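Local atomic coordinates of glucanase (Clostridium thermocellum, PDB entry 5GXX), a protein that probably hydrolyses internal beta-1,4-glycosidic bonds of cellulose, as a family 9 endoglucanase of the bacterial cellulosome. Residues A[204-209]-A[254-259]; A[167-172]-A[215-220]; A[368-371]-A[376-379]. The protein carries 1 engineered substitution. All blocks are in the same frame, centred on the assembly; numbering follows the deposited sequence.

Contact 1 (A[204-209]-A[254-259]); sequences ASTWLY and ILLARA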
# COMPACT_ATOMS: atom_id res chain seq x y z
N ALA A 204 -15.69 38.70 -36.70
CA ALA A 204 -15.87 37.78 -37.82
C ALA A 204 -16.48 38.47 -39.04
O ALA A 204 -15.99 38.28 -40.16
CB ALA A 204 -16.72 36.60 -37.38
N SER A 205 -17.54 39.27 -38.84
CA SER A 205 -18.16 39.98 -39.96
C SER A 205 -17.19 40.96 -40.62
O SER A 205 -17.20 41.12 -41.84
CB SER A 205 -19.49 40.66 -39.56
OG SER A 205 -19.33 41.58 -38.50
N THR A 206 -16.33 41.61 -39.82
CA THR A 206 -15.35 42.55 -40.35
C THR A 206 -14.37 41.82 -41.26
O THR A 206 -14.10 42.27 -42.37
CB THR A 206 -14.61 43.28 -39.20
OG1 THR A 206 -15.56 44.06 -38.47
CG2 THR A 206 -13.49 44.18 -39.72
N TRP A 207 -13.83 40.70 -40.79
CA TRP A 207 -12.96 39.88 -41.62
C TRP A 207 -13.65 39.33 -42.88
O TRP A 207 -13.01 39.24 -43.92
CB TRP A 207 -12.30 38.74 -40.82
CG TRP A 207 -11.09 39.23 -40.05
CD1 TRP A 207 -10.94 39.27 -38.69
CD2 TRP A 207 -9.88 39.75 -40.61
NE1 TRP A 207 -9.70 39.78 -38.37
CE2 TRP A 207 -9.03 40.10 -39.53
CE3 TRP A 207 -9.42 39.97 -41.92
CZ2 TRP A 207 -7.76 40.64 -39.71
CZ3 TRP A 207 -8.15 40.52 -42.10
CH2 TRP A 207 -7.33 40.84 -41.00
N LEU A 208 -14.92 38.96 -42.76
CA LEU A 208 -15.70 38.56 -43.94
C LEU A 208 -15.90 39.70 -44.95
O LEU A 208 -15.85 39.46 -46.16
CB LEU A 208 -17.03 37.92 -43.54
CG LEU A 208 -16.92 36.47 -43.03
CD1 LEU A 208 -18.14 36.02 -42.26
CD2 LEU A 208 -16.54 35.48 -44.14
N TYR A 209 -16.08 40.93 -44.47
CA TYR A 209 -16.09 42.08 -45.35
C TYR A 209 -14.75 42.21 -46.06
O TYR A 209 -14.68 42.38 -47.28
CB TYR A 209 -16.37 43.37 -44.58
CG TYR A 209 -16.54 44.57 -45.50
CD1 TYR A 209 -17.48 44.52 -46.52
CD2 TYR A 209 -15.77 45.74 -45.37
CE1 TYR A 209 -17.68 45.60 -47.38
CE2 TYR A 209 -15.95 46.81 -46.25
CZ TYR A 209 -16.91 46.74 -47.25
OH TYR A 209 -17.14 47.78 -48.13
N ILE A 254 -10.12 49.08 -35.10
CA ILE A 254 -8.98 49.53 -35.87
C ILE A 254 -9.15 49.18 -37.35
O ILE A 254 -8.93 50.04 -38.21
CB ILE A 254 -7.65 49.00 -35.27
CG1 ILE A 254 -7.35 49.78 -33.98
CG2 ILE A 254 -6.50 49.10 -36.27
CD1 ILE A 254 -6.27 49.14 -33.13
N LEU A 255 -9.57 47.95 -37.63
CA LEU A 255 -9.82 47.53 -39.00
C LEU A 255 -10.94 48.35 -39.63
O LEU A 255 -10.86 48.68 -40.80
CB LEU A 255 -10.17 46.03 -39.05
CG LEU A 255 -9.06 45.06 -38.64
CD1 LEU A 255 -9.64 43.65 -38.50
CD2 LEU A 255 -7.87 45.09 -39.59
N LEU A 256 -11.98 48.68 -38.86
CA LEU A 256 -13.10 49.46 -39.39
C LEU A 256 -12.80 50.95 -39.57
O LEU A 256 -13.42 51.60 -40.41
CB LEU A 256 -14.33 49.30 -38.49
CG LEU A 256 -15.12 47.99 -38.59
CD1 LEU A 256 -16.38 48.15 -37.75
CD2 LEU A 256 -15.52 47.70 -40.04
N ALA A 257 -11.87 51.47 -38.78
CA ALA A 257 -11.32 52.81 -38.99
C ALA A 257 -10.64 52.87 -40.35
O ALA A 257 -10.88 53.79 -41.13
CB ALA A 257 -10.33 53.18 -37.89
N ARG A 258 -9.78 51.88 -40.62
CA ARG A 258 -9.12 51.83 -41.93
C ARG A 258 -10.13 51.63 -43.07
O ARG A 258 -10.06 52.32 -44.09
CB ARG A 258 -7.99 50.80 -41.93
CG ARG A 258 -7.17 50.75 -43.20
CD ARG A 258 -5.92 49.90 -43.00
NE ARG A 258 -6.27 48.50 -42.76
CZ ARG A 258 -5.42 47.55 -42.42
NH1 ARG A 258 -4.13 47.82 -42.27
NH2 ARG A 258 -5.86 46.31 -42.24
N ALA A 259 -11.10 50.74 -42.88
CA ALA A 259 -12.04 50.39 -43.96
C ALA A 259 -13.08 51.44 -44.33
O ALA A 259 -13.35 51.63 -45.52
CB ALA A 259 -12.72 49.05 -43.69
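A buried helix-to-helix packing contact joins Thr-206 and Trp-207 of helix 198-212 to Leu-255 and Leu-256 of helix 249-260, inside the catalytic domain whose family fold is the (alpha/alpha)6 barrel. The short segments run in broadly the same N-to-C direction, at an angle of 35°, and their axes approach to 10.7 Å at the nearest point. At this separation side chains fill the interface, and the shared direction is consistent with two helices of one layer of the barrel.

Thr-206 and Leu-255 point at each other's helix. With Thr-206 OG1 beside the backbone N and anti to the carbonyl carbon (chi1 -63°, measured to OG1), the methyl CG2 is left anti to N and meets Leu-255 CB at 3.9 Å. The hydrogen bond of OG1 goes back along its own helix to Leu-202 O. The hydroxyl is therefore satisfied although buried, and toward helix 249-260 it makes only van der Waals contact, 4.0 Å from Leu-256 CG. Leu-255 thus packs on the methyl and Leu-256 mainly on the hydroxyl side, though Leu-256 CD2 also reaches the methyl.

Outside the pair, Trp-207 meets the rings of Trp-203, Trp-70 and Tyr-73 edge-to-face, while Leu-256 also rests on Tyr-265 of helix 263-276. A calcium ion held by Ser-195, Gly-196, Asp-199, Glu-200 and Asp-246, about 13 Å from the Trp-207 side chain, links the start of helix 198-212 with the chain just ahead of helix 249-260.

The indole and Leu-255 meet at about a right angle: Leu-255 CD1 stands 3.5 Å above the ring plane, displaced toward the rim, with Trp-207 CZ2 3.7 Å from it.

Contact 2 (A[167-172]-A[215-220]); sequences YAKKYF and RNYLDK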
# COMPACT_ATOMS: atom_id res chain seq x y z
N TYR A 167 -16.19 27.66 -45.04
CA TYR A 167 -16.41 27.33 -43.63
C TYR A 167 -16.50 28.58 -42.75
O TYR A 167 -17.26 28.59 -41.79
CB TYR A 167 -15.37 26.34 -43.12
CG TYR A 167 -15.68 24.93 -43.59
CD1 TYR A 167 -15.38 24.52 -44.89
CD2 TYR A 167 -16.33 24.03 -42.75
CE1 TYR A 167 -15.70 23.24 -45.33
CE2 TYR A 167 -16.65 22.74 -43.18
CZ TYR A 167 -16.33 22.35 -44.47
OH TYR A 167 -16.64 21.08 -44.90
N ALA A 168 -15.75 29.62 -43.09
CA ALA A 168 -15.91 30.90 -42.38
C ALA A 168 -17.36 31.38 -42.48
O ALA A 168 -17.93 31.85 -41.49
CB ALA A 168 -14.98 31.94 -42.95
N LYS A 169 -17.95 31.27 -43.67
CA LYS A 169 -19.34 31.68 -43.85
C LYS A 169 -20.30 30.74 -43.14
O LYS A 169 -21.30 31.20 -42.58
CB LYS A 169 -19.68 31.72 -45.34
CG LYS A 169 -18.97 32.81 -46.11
CD LYS A 169 -19.32 32.74 -47.59
CE LYS A 169 -18.66 33.86 -48.37
NZ LYS A 169 -19.28 33.95 -49.73
N LYS A 170 -20.00 29.43 -43.16
CA LYS A 170 -20.84 28.45 -42.47
C LYS A 170 -20.90 28.81 -40.98
O LYS A 170 -21.97 28.92 -40.38
CB LYS A 170 -20.29 27.03 -42.62
CG LYS A 170 -20.67 26.24 -43.87
CD LYS A 170 -20.14 24.82 -43.72
CE LYS A 170 -20.22 24.02 -45.01
NZ LYS A 170 -21.62 23.63 -45.33
N TYR A 171 -19.72 29.04 -40.40
CA TYR A 171 -19.62 29.28 -38.97
C TYR A 171 -20.21 30.64 -38.58
O TYR A 171 -20.90 30.73 -37.57
CB TYR A 171 -18.17 29.13 -38.50
CG TYR A 171 -17.62 27.72 -38.60
CD1 TYR A 171 -18.45 26.61 -38.83
CD2 TYR A 171 -16.26 27.48 -38.47
CE1 TYR A 171 -17.92 25.33 -38.90
CE2 TYR A 171 -15.74 26.20 -38.53
CZ TYR A 171 -16.57 25.13 -38.76
OH TYR A 171 -16.02 23.87 -38.84
N PHE A 172 -19.99 31.66 -39.40
CA PHE A 172 -20.54 32.96 -39.07
C PHE A 172 -22.06 32.93 -39.08
O PHE A 172 -22.71 33.46 -38.19
CB PHE A 172 -20.03 34.08 -39.98
CG PHE A 172 -20.75 35.38 -39.73
CD1 PHE A 172 -20.42 36.18 -38.64
CD2 PHE A 172 -21.80 35.75 -40.53
CE1 PHE A 172 -21.11 37.36 -38.39
CE2 PHE A 172 -22.51 36.93 -40.29
CZ PHE A 172 -22.18 37.73 -39.21
N ARG A 215 -21.04 44.04 -48.90
CA ARG A 215 -21.47 45.08 -47.96
C ARG A 215 -22.45 44.60 -46.90
O ARG A 215 -22.60 45.26 -45.87
CB ARG A 215 -21.97 46.30 -48.71
CG ARG A 215 -20.92 47.41 -48.77
CD ARG A 215 -21.62 48.74 -48.64
NE ARG A 215 -22.30 48.87 -47.35
CZ ARG A 215 -21.73 49.42 -46.28
NH1 ARG A 215 -20.50 49.88 -46.36
NH2 ARG A 215 -22.39 49.52 -45.13
N ASN A 216 -23.09 43.45 -47.12
CA ASN A 216 -23.93 42.86 -46.08
C ASN A 216 -23.13 42.63 -44.81
O ASN A 216 -23.63 42.89 -43.71
CB ASN A 216 -24.57 41.55 -46.54
CG ASN A 216 -25.50 41.75 -47.71
OD1 ASN A 216 -25.92 42.87 -48.00
ND2 ASN A 216 -25.82 40.66 -48.41
N TYR A 217 -21.89 42.17 -44.98
CA TYR A 217 -20.98 41.95 -43.86
C TYR A 217 -20.57 43.27 -43.22
O TYR A 217 -20.51 43.33 -42.00
CB TYR A 217 -19.75 41.13 -44.23
CG TYR A 217 -20.03 39.71 -44.67
CD1 TYR A 217 -20.58 38.77 -43.80
CD2 TYR A 217 -19.71 39.30 -45.96
CE1 TYR A 217 -20.83 37.46 -44.21
CE2 TYR A 217 -19.95 38.00 -46.38
CZ TYR A 217 -20.51 37.09 -45.51
OH TYR A 217 -20.73 35.81 -45.96
N LEU A 218 -20.30 44.33 -43.99
CA LEU A 218 -20.03 45.64 -43.36
C LEU A 218 -21.25 46.16 -42.59
O LEU A 218 -21.12 46.69 -41.48
CB LEU A 218 -19.56 46.70 -44.37
CG LEU A 218 -19.13 48.07 -43.81
CD1 LEU A 218 -18.25 48.01 -42.58
CD2 LEU A 218 -18.45 48.90 -44.89
N ASP A 219 -22.44 46.00 -43.16
CA ASP A 219 -23.65 46.43 -42.48
C ASP A 219 -23.90 45.68 -41.18
O ASP A 219 -24.27 46.30 -40.18
CB ASP A 219 -24.86 46.29 -43.40
CG ASP A 219 -24.93 47.42 -44.39
OD1 ASP A 219 -24.30 48.47 -44.13
OD2 ASP A 219 -25.63 47.28 -45.41
N LYS A 220 -23.70 44.37 -41.22
CA LYS A 220 -23.73 43.53 -40.02
C LYS A 220 -22.74 44.04 -38.96
O LYS A 220 -23.09 44.27 -37.81
CB LYS A 220 -23.43 42.08 -40.38
CG LYS A 220 -24.58 41.33 -41.05
CD LYS A 220 -25.44 40.67 -39.98
CE LYS A 220 -26.58 39.85 -40.56
NZ LYS A 220 -27.37 39.36 -39.39
O HOH W 1 -21.51 35.37 -48.91
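Lys-169 and Tyr-217 share one water molecule: Lys-169 NZ donates to it over 2.8 Å, and Tyr-217 OH is hydrogen-bonded to it at 3.1 Å. Direct contact between the two residues is apolar on the lysine side. The lysine chain, extended beyond CG, crosses the tyrosine at about a right angle, so that CG, CD and CE all line the phenol oxygen; the shortest approach is Lys-169 CG to Tyr-217 OH, 3.5 Å. The hydroxyl is therefore flanked by methylenes while the water takes up its polar link.

Deeper in, the ring-bearing side chains of Phe-172 and Tyr-217 lie alongside one another, pointing opposite ways. Phe-172 has CG turned away from its backbone N (chi1 172°), which carries the ring across to helix 215-224. There Phe-172 CD2 lies near the plane of the tyrosine ring, at its edge, 4.2 Å from Tyr-217 CE1. Lys-220 CD comes to the edge of the phenylalanine, and its NZ is held by a salt bridge to Asp-176.

The segment axes are 14.1 Å apart at their closest and 38° from parallel, too wide for the backbones to approach. Leu-208 of helix 198-212 touches both Phe-172 and Tyr-217. Two like-directed helices with a third packed against their bridging rings fit the layered helices of an (alpha/alpha)6 barrel.

Contact 3 (A[368-371]-A[376-379]); sequences GTWL and IPEK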
# COMPACT_ATOMS: atom_id res chain seq x y z
N GLY A 368 9.56 16.96 -19.99
CA GLY A 368 9.96 15.58 -20.19
C GLY A 368 10.11 14.77 -18.91
O GLY A 368 11.11 14.09 -18.73
N THR A 369 9.12 14.84 -18.02
CA THR A 369 9.14 13.93 -16.88
C THR A 369 8.77 12.49 -17.24
O THR A 369 8.28 12.19 -18.34
CB THR A 369 8.27 14.46 -15.73
OG1 THR A 369 8.58 13.73 -14.54
CG2 THR A 369 6.80 14.30 -16.08
N TRP A 370 9.03 11.59 -16.30
CA TRP A 370 8.58 10.20 -16.40
C TRP A 370 7.68 9.80 -15.25
O TRP A 370 7.16 8.67 -15.24
CB TRP A 370 9.76 9.23 -16.48
CG TRP A 370 10.83 9.43 -15.43
CD1 TRP A 370 10.98 8.74 -14.25
CD2 TRP A 370 11.87 10.42 -15.45
NE1 TRP A 370 12.09 9.20 -13.57
CE2 TRP A 370 12.64 10.24 -14.27
CE3 TRP A 370 12.26 11.41 -16.37
CZ2 TRP A 370 13.76 11.04 -13.97
CZ3 TRP A 370 13.37 12.20 -16.07
CH2 TRP A 370 14.10 12.02 -14.87
N LEU A 371 7.48 10.68 -14.28
CA LEU A 371 6.78 10.22 -13.08
C LEU A 371 5.80 11.19 -12.46
O LEU A 371 5.60 11.21 -11.24
CB LEU A 371 7.72 9.58 -12.05
CG LEU A 371 9.03 10.31 -11.70
CD1 LEU A 371 8.93 11.81 -11.69
CD2 LEU A 371 9.59 9.79 -10.37
N ILE A 376 11.03 16.91 -11.03
CA ILE A 376 11.94 15.90 -11.57
C ILE A 376 11.50 15.62 -13.01
O ILE A 376 10.33 15.28 -13.21
CB ILE A 376 11.93 14.62 -10.71
CG1 ILE A 376 12.56 14.90 -9.33
CG2 ILE A 376 12.68 13.51 -11.44
CD1 ILE A 376 12.43 13.76 -8.31
N PRO A 377 12.41 15.82 -13.99
CA PRO A 377 13.80 16.28 -13.85
C PRO A 377 13.90 17.76 -13.48
O PRO A 377 12.97 18.54 -13.73
CB PRO A 377 14.40 16.01 -15.24
CG PRO A 377 13.22 16.11 -16.17
CD PRO A 377 12.09 15.48 -15.39
N GLU A 378 15.00 18.12 -12.83
CA GLU A 378 15.14 19.49 -12.34
C GLU A 378 15.44 20.50 -13.44
O GLU A 378 15.23 21.70 -13.25
CB GLU A 378 16.18 19.57 -11.22
CG GLU A 378 17.59 19.23 -11.65
CD GLU A 378 18.62 19.42 -10.55
OE1 GLU A 378 18.26 19.37 -9.35
OE2 GLU A 378 19.80 19.64 -10.90
N LYS A 379 15.93 20.01 -14.58
CA LYS A 379 16.10 20.82 -15.79
C LYS A 379 15.22 20.25 -16.88
O LYS A 379 15.05 19.04 -16.98
CB LYS A 379 17.56 20.80 -16.26
CG LYS A 379 18.50 21.56 -15.34
CD LYS A 379 19.96 21.36 -15.76
CE LYS A 379 20.90 22.07 -14.79
NZ LYS A 379 21.01 23.53 -15.07
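Trp-370 packs against Ile-376 and Pro-377, and its side chain can be followed outward from CB. With CG lodged between the backbone N and the carbonyl carbon (chi1 50°), CB sets the indole off to one side and the six-membered ring comes back obliquely against residues 376 and 377. CE3 is loosely near Pro-377 CD. CZ3 packs more tightly on that same carbon, at 3.6 Å. At the far end of the ring CH2 sits between two partners, 4.0 Å from Ile-376 CG2 and from Pro-377 CB alike, and CZ2 then turns to Ile-376 CG2, at 3.7 Å. The benzo-ring atoms CE3, CZ3, CH2 and CZ2 between them touch both residues, whose peptide bond is cis.

Thr-369 supplies the polar link. Its OG1 donates to Ile-376 O over 2.7 Å, with a C=O...donor angle of 149° and the donor tilted 19° from the carbonyl plane. The same oxygen accepts from Leu-371 N at 3.3 Å, an ST turn, so one hydroxyl both shapes its own segment and ties it to the other. Leu-371 CD1 adds a contact with Ile-376 CG2, 4.1 Å away.

Gly-368, with positive phi, leads the chain out of helix 364-367 into this loop, which runs on toward helix 412-429. Pro-377 O is hydrogen-bonded by His-367 NE2 and Arg-360 NH1. On the side of the C-terminal beta module, Trp-370 meets the ring of Tyr-548 edge-to-face and touches Pro-542, both between strands 527-534 and 549-557, as well as Arg-470, which directly follows strand 460-469.

Contacts 1 and 2 belong to one helical cluster, their centres 11 Å apart, and their segments alternate along the chain: helix 162-178, then 198-212, 215-224 and 249-260. They touch directly, for example through Leu-208 CD1, 3.5 Å from Phe-172 CB, so packing continues from one contact into the other. Contact 3 comes later in the sequence, on the opposite side of the chain's centre, with its centre about 46 Å from that of contact 1 and 48 Å from that of contact 2. All three belong to the family 9 catalytic part of the chain: contacts 1 and 2 join barrel helices, whereas contact 3 lies where that part meets the C-terminal beta module.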